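Local coordinates for peptidase S15/CocE/NonD (Thaumarchaeota archaeon SCGC AB-539-E09, PDB 4PF1), which is a serine aminopeptidase of the alpha/beta-hydrolase fold, related to the X-Pro dipeptidyl-peptidases, and probably trims residues from the N-terminal end of peptides, at residues T67-E72 against Y212-T217; E72-R77 against I101-V106. One frame throughout, in Å; residues are numbered along the deposited sequence.

Contact 1: residues T67-E72 against Y212-T217; sequences TPYHAE and YNQEAT
P68 and Q214 face each other where the turn that follows strand 60-67 meets the last turns of helix 204-215, their CA atoms 8.0 Å apart. The Q214 side chain reaches across to the P68 carbonyl. Its chain, bent at chi2 (-69°), carries the amide to the turn, and NE2 donates to P68 O over 3.0 Å. The N-H points fairly straight at the oxygen (158°), and that oxygen lies almost in the plane of the amide; seen from the carbonyl, however, the donor sits well above the peptide plane. The same amide comes up against the Y69 ring, NE2 lying 3.6 Å from Y69 CE1. OE1 reaches the ring edge in its plane, 3.8 Å from Y69 CD1, and amide and ring are inclined by 55°. On one face the ring is covered by its own neighbour, P68 CG, which stands 3.7 Å above the centre. T67 OG1 accepts from Y69 N at 2.9 Å, an ST turn that ties down the bend. Beyond the contact, N220 donates to Q214 OE1 and Y210 is hydrogen-bonded to Y69 OH. With both ends of its amide engaged, Q214 is probably held against flipping, and one polar link joins helix 204-215 to the turn whose Y69 side chain lies near, without touching, S161, H328 and D295, which have the geometry expected of a Ser-His-Asp triad.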
loop_
_atom_site.group_PDB
_atom_site.type_symbol
_atom_site.label_atom_id
_atom_site.label_comp_id
_atom_site.label_asym_id
_atom_site.label_seq_id
_atom_site.Cartn_x
_atom_site.Cartn_y
_atom_site.Cartn_z
ATOM N N THR A 67 28.699 -18.069 -12.105
ATOM C CA THR A 67 27.691 -18.169 -11.051
ATOM C C THR A 67 27.303 -19.599 -10.614
ATOM O O THR A 67 27.103 -20.472 -11.460
ATOM C CB THR A 67 26.398 -17.428 -11.535
ATOM O OG1 THR A 67 25.398 -17.451 -10.517
ATOM C CG2 THR A 67 25.822 -17.999 -12.845
ATOM N N PRO A 68 27.009 -19.799 -9.301
ATOM C CA PRO A 68 26.418 -21.073 -8.869
ATOM C C PRO A 68 24.878 -20.944 -8.770
ATOM O O PRO A 68 24.236 -21.767 -8.114
ATOM C CB PRO A 68 27.039 -21.264 -7.488
ATOM C CG PRO A 68 27.141 -19.828 -6.947
ATOM C CD PRO A 68 27.175 -18.883 -8.146
ATOM N N TYR A 69 24.292 -19.873 -9.382
ATOM C CA TYR A 69 22.862 -19.561 -9.257
ATOM C C TYR A 69 22.079 -19.629 -10.579
ATOM O O TYR A 69 21.172 -18.816 -10.791
ATOM C CB TYR A 69 22.661 -18.173 -8.602
ATOM C CG TYR A 69 23.403 -17.995 -7.294
ATOM C CD1 TYR A 69 23.168 -18.842 -6.214
ATOM C CD2 TYR A 69 24.316 -16.959 -7.123
ATOM C CE1 TYR A 69 23.855 -18.690 -5.012
ATOM C CE2 TYR A 69 25.013 -16.799 -5.927
ATOM C CZ TYR A 69 24.774 -17.664 -4.871
ATOM O OH TYR A 69 25.451 -17.511 -3.686
ATOM N N HIS A 70 22.369 -20.642 -11.425
ATOM C CA HIS A 70 21.636 -20.935 -12.672
ATOM C C HIS A 70 21.843 -19.846 -13.744
ATOM O O HIS A 70 21.018 -18.937 -13.874
ATOM C CB HIS A 70 20.125 -21.129 -12.372
ATOM C CG HIS A 70 19.398 -22.040 -13.311
ATOM N ND1 HIS A 70 20.021 -22.601 -14.414
ATOM C CD2 HIS A 70 18.122 -22.483 -13.257
ATOM C CE1 HIS A 70 19.100 -23.347 -15.001
ATOM N NE2 HIS A 70 17.944 -23.310 -14.339
ATOM N N ALA A 71 22.922 -19.983 -14.545
ATOM C CA ALA A 71 23.275 -19.058 -15.632
ATOM C C ALA A 71 22.109 -18.847 -16.609
ATOM O O ALA A 71 21.921 -17.731 -17.090
ATOM C CB ALA A 71 24.492 -19.576 -16.384
ATOM N N GLU A 72 21.317 -19.916 -16.880
ATOM C CA GLU A 72 20.165 -19.866 -17.781
ATOM C C GLU A 72 19.014 -19.028 -17.185
ATOM O O GLU A 72 18.224 -18.464 -17.941
ATOM C CB GLU A 72 19.686 -21.285 -18.142
ATOM C CG GLU A 72 20.313 -21.806 -19.427
ATOM C CD GLU A 72 20.216 -23.300 -19.675
ATOM O OE1 GLU A 72 19.087 -23.803 -19.878
ATOM O OE2 GLU A 72 21.280 -23.955 -19.747
ATOM N N TYR A 212 21.878 -26.333 2.302
ATOM C CA TYR A 212 20.867 -27.326 1.935
ATOM C C TYR A 212 20.417 -27.134 0.487
ATOM O O TYR A 212 20.485 -28.071 -0.291
ATOM C CB TYR A 212 19.658 -27.224 2.884
ATOM C CG TYR A 212 18.667 -28.363 2.769
ATOM C CD1 TYR A 212 17.620 -28.312 1.852
ATOM C CD2 TYR A 212 18.725 -29.452 3.632
ATOM C CE1 TYR A 212 16.680 -29.340 1.768
ATOM C CE2 TYR A 212 17.786 -30.482 3.566
ATOM C CZ TYR A 212 16.766 -30.422 2.630
ATOM O OH TYR A 212 15.843 -31.438 2.555
ATOM N N ASN A 213 19.962 -25.914 0.133
ATOM C CA ASN A 213 19.451 -25.581 -1.199
ATOM C C ASN A 213 20.506 -25.748 -2.295
ATOM O O ASN A 213 20.232 -26.388 -3.306
ATOM C CB ASN A 213 18.888 -24.142 -1.216
ATOM C CG ASN A 213 17.630 -23.971 -0.400
ATOM O OD1 ASN A 213 16.882 -24.918 -0.161
ATOM N ND2 ASN A 213 17.368 -22.753 0.054
ATOM N N GLN A 214 21.707 -25.203 -2.088
ATOM C CA GLN A 214 22.789 -25.262 -3.075
ATOM C C GLN A 214 23.503 -26.628 -3.130
ATOM O O GLN A 214 24.204 -26.892 -4.113
ATOM C CB GLN A 214 23.839 -24.162 -2.789
ATOM C CG GLN A 214 23.320 -22.723 -2.933
ATOM C CD GLN A 214 23.003 -22.351 -4.361
ATOM O OE1 GLN A 214 21.849 -22.124 -4.719
ATOM N NE2 GLN A 214 24.021 -22.264 -5.202
ATOM N N GLU A 215 23.386 -27.475 -2.078
ATOM C CA GLU A 215 24.162 -28.725 -2.068
ATOM C C GLU A 215 23.359 -30.030 -1.917
ATOM O O GLU A 215 23.968 -31.102 -2.009
ATOM C CB GLU A 215 25.249 -28.678 -0.998
ATOM C CG GLU A 215 26.227 -27.538 -1.200
ATOM C CD GLU A 215 27.509 -27.659 -0.413
ATOM O OE1 GLU A 215 27.521 -28.381 0.610
ATOM O OE2 GLU A 215 28.520 -27.065 -0.847
ATOM N N ALA A 216 22.025 -29.975 -1.711
ATOM C CA ALA A 216 21.252 -31.227 -1.654
ATOM C C ALA A 216 21.258 -31.892 -3.040
ATOM O O ALA A 216 21.500 -33.094 -3.146
ATOM C CB ALA A 216 19.824 -30.963 -1.192
ATOM N N THR A 217 21.069 -31.079 -4.103
ATOM C CA THR A 217 21.100 -31.527 -5.500
ATOM C C THR A 217 21.928 -30.566 -6.361
ATOM O O THR A 217 22.150 -29.414 -5.976
ATOM C CB THR A 217 19.678 -31.656 -6.080
ATOM O OG1 THR A 217 18.971 -30.431 -5.885
ATOM C CG2 THR A 217 18.903 -32.831 -5.500
#

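Contact 2: residues E72-R77 against I101-V106; sequences ERRTLR and IVYQDV
R74 and T75 press on Y103 from the end of the short helix 71-74, and the tyrosine ring, carried on strand 100-105, receives both. T75 CG2 packs 3.6 Å from Y103 CB and nearly as close to CG and CD1, the two side chains running past each other in opposite directions. The threonine rotamer (chi1 52°) sets this methyl beside its backbone N, facing the tyrosine, while OG1 turns back to bond A71 O. R74 comes from the same side of the ring, further round at CD2 and CE2: its CB lies 3.7 Å from Y103 CD2, and bends at chi2 (-82°) and chi3 fold the chain along the ring toward the hydroxyl end. There the guanidinium stands almost perpendicular to the ring, 87° between planes, with NH2 3.9 Å from Y103 CE2. NH2 also lies 3.8 Å from Y103 OH, too far for a bond; the hydroxyl is paired with N91 and R74 NE forms a salt bridge with E163. At the helix start a water bridges the segments, accepting a long 3.3 Å bond from E72 N and donating to D105 OD2 at 2.7 Å. Were Y103 cut back to an alanine, T75 CG2 and the R74 chain would probably face a gap and N91 would lose its hydroxyl partner. The contact thus joins helix and sheet through van der Waals packing, much of it aliphatic on aromatic, and one water, while the polar ends of R74 and Y103 find their mates elsewhere.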
loop_
_atom_site.group_PDB
_atom_site.type_symbol
_atom_site.label_atom_id
_atom_site.label_comp_id
_atom_site.label_asym_id
_atom_site.label_seq_id
_atom_site.Cartn_x
_atom_site.Cartn_y
_atom_site.Cartn_z
ATOM N N GLU A 72 21.317 -19.916 -16.880
ATOM C CA GLU A 72 20.165 -19.866 -17.781
ATOM C C GLU A 72 19.014 -19.028 -17.185
ATOM O O GLU A 72 18.224 -18.464 -17.941
ATOM C CB GLU A 72 19.686 -21.285 -18.142
ATOM C CG GLU A 72 20.313 -21.806 -19.427
ATOM C CD GLU A 72 20.216 -23.300 -19.675
ATOM O OE1 GLU A 72 19.087 -23.803 -19.878
ATOM O OE2 GLU A 72 21.280 -23.955 -19.747
ATOM N N ARG A 73 18.946 -18.918 -15.839
ATOM C CA ARG A 73 17.935 -18.093 -15.174
ATOM C C ARG A 73 18.465 -16.670 -14.951
ATOM O O ARG A 73 17.706 -15.719 -15.110
ATOM C CB ARG A 73 17.463 -18.719 -13.855
ATOM C CG ARG A 73 16.108 -18.167 -13.391
ATOM C CD ARG A 73 15.629 -18.778 -12.088
ATOM N NE ARG A 73 16.426 -18.333 -10.943
ATOM C CZ ARG A 73 17.087 -19.152 -10.130
ATOM N NH1 ARG A 73 17.044 -20.466 -10.322
ATOM N NH2 ARG A 73 17.787 -18.666 -9.115
ATOM N N ARG A 74 19.776 -16.521 -14.630
ATOM C CA ARG A 74 20.412 -15.197 -14.456
ATOM C C ARG A 74 20.317 -14.375 -15.761
ATOM O O ARG A 74 20.114 -13.163 -15.707
ATOM C CB ARG A 74 21.892 -15.329 -14.025
ATOM C CG ARG A 74 22.128 -16.092 -12.706
ATOM C CD ARG A 74 21.934 -15.249 -11.460
ATOM N NE ARG A 74 22.926 -14.180 -11.356
ATOM C CZ ARG A 74 22.628 -12.885 -11.355
ATOM N NH1 ARG A 74 21.362 -12.487 -11.426
ATOM N NH2 ARG A 74 23.590 -11.976 -11.266
ATOM N N THR A 75 20.417 -15.061 -16.926
ATOM C CA THR A 75 20.332 -14.457 -18.263
ATOM C C THR A 75 18.876 -14.392 -18.774
ATOM O O THR A 75 18.650 -14.260 -19.984
ATOM C CB THR A 75 21.210 -15.220 -19.258
ATOM O OG1 THR A 75 20.891 -16.613 -19.205
ATOM C CG2 THR A 75 22.680 -14.996 -19.023
ATOM N N LEU A 76 17.899 -14.454 -17.855
ATOM C CA LEU A 76 16.482 -14.353 -18.192
ATOM C C LEU A 76 15.713 -13.641 -17.062
ATOM O O LEU A 76 14.733 -14.182 -16.535
ATOM C CB LEU A 76 15.880 -15.740 -18.507
ATOM C CG LEU A 76 14.612 -15.728 -19.373
ATOM C CD1 LEU A 76 14.942 -15.483 -20.851
ATOM C CD2 LEU A 76 13.817 -17.007 -19.193
ATOM N N ARG A 77 16.164 -12.406 -16.699
ATOM C CA ARG A 77 15.514 -11.551 -15.683
ATOM C C ARG A 77 14.012 -11.466 -16.005
ATOM O O ARG A 77 13.173 -11.688 -15.137
ATOM C CB ARG A 77 16.161 -10.154 -15.667
ATOM C CG ARG A 77 15.878 -9.364 -14.399
ATOM C CD ARG A 77 16.152 -7.884 -14.584
ATOM N NE ARG A 77 15.374 -7.087 -13.637
ATOM C CZ ARG A 77 15.082 -5.800 -13.800
ATOM N NH1 ARG A 77 15.508 -5.146 -14.875
ATOM N NH2 ARG A 77 14.361 -5.159 -12.891
ATOM N N ILE A 101 27.629 -10.350 -23.367
ATOM C CA ILE A 101 27.405 -10.709 -21.965
ATOM C C ILE A 101 27.399 -12.233 -21.834
ATOM O O ILE A 101 26.616 -12.914 -22.504
ATOM C CB ILE A 101 26.119 -10.048 -21.399
ATOM C CG1 ILE A 101 26.190 -8.504 -21.554
ATOM C CG2 ILE A 101 25.900 -10.448 -19.926
ATOM C CD1 ILE A 101 24.894 -7.836 -21.791
ATOM N N VAL A 102 28.306 -12.765 -20.996
ATOM C CA VAL A 102 28.471 -14.206 -20.821
ATOM C C VAL A 102 28.259 -14.615 -19.357
ATOM O O VAL A 102 28.905 -14.070 -18.458
ATOM C CB VAL A 102 29.860 -14.688 -21.343
ATOM C CG1 VAL A 102 30.048 -16.180 -21.115
ATOM C CG2 VAL A 102 30.051 -14.347 -22.818
ATOM N N TYR A 103 27.380 -15.607 -19.135
ATOM C CA TYR A 103 27.126 -16.198 -17.821
ATOM C C TYR A 103 27.422 -17.676 -17.882
ATOM O O TYR A 103 26.936 -18.368 -18.783
ATOM C CB TYR A 103 25.685 -15.943 -17.352
ATOM C CG TYR A 103 25.529 -14.641 -16.604
ATOM C CD1 TYR A 103 25.575 -13.419 -17.272
ATOM C CD2 TYR A 103 25.364 -14.624 -15.222
ATOM C CE1 TYR A 103 25.472 -12.214 -16.583
ATOM C CE2 TYR A 103 25.234 -13.425 -14.524
ATOM C CZ TYR A 103 25.295 -12.222 -15.209
ATOM O OH TYR A 103 25.195 -11.036 -14.532
ATOM N N GLN A 104 28.252 -18.163 -16.959
ATOM C CA GLN A 104 28.638 -19.565 -16.958
ATOM C C GLN A 104 28.315 -20.223 -15.632
ATOM O O GLN A 104 28.607 -19.654 -14.577
ATOM C CB GLN A 104 30.144 -19.705 -17.271
ATOM C CG GLN A 104 30.643 -21.153 -17.310
ATOM C CD GLN A 104 32.134 -21.235 -17.472
ATOM O OE1 GLN A 104 32.904 -20.905 -16.562
ATOM N NE2 GLN A 104 32.573 -21.724 -18.619
ATOM N N ASP A 105 27.746 -21.444 -15.682
ATOM C CA ASP A 105 27.515 -22.229 -14.474
ATOM C C ASP A 105 28.865 -22.721 -13.976
ATOM O O ASP A 105 29.628 -23.301 -14.760
ATOM C CB ASP A 105 26.577 -23.426 -14.747
ATOM C CG ASP A 105 25.111 -23.092 -14.978
ATOM O OD1 ASP A 105 24.581 -22.211 -14.264
ATOM O OD2 ASP A 105 24.471 -23.781 -15.802
ATOM N N VAL A 106 29.201 -22.442 -12.703
ATOM C CA VAL A 106 30.466 -22.914 -12.127
ATOM C C VAL A 106 30.440 -24.449 -12.064
ATOM O O VAL A 106 29.358 -25.047 -12.101
ATOM C CB VAL A 106 30.790 -22.292 -10.737
ATOM C CG1 VAL A 106 30.951 -20.775 -10.827
ATOM C CG2 VAL A 106 29.746 -22.676 -9.689
HETATM O O HOH W 1 21.961 -23.092 -16.316
#

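How the contacts relate
Strand 60-67 leads from the central sheet into the turn of 67-72 and then into helix 71-74, so contact 2 follows contact 1 directly, E72 belonging to both. The chain returns to the sheet some two dozen residues later as strand 100-105, next to and parallel with strand 60-67, and contact 2 closes this small loop. It is nested inside the much longer loop of contact 1, which ends only at helix 204-215. Their centres are 12 Å apart and they touch directly: D105 OD1 probably bonds A71 N, and T67 N probably bonds Q104 O. Together they tie two neighbouring central strands, the short helix and the distant helix 204-215.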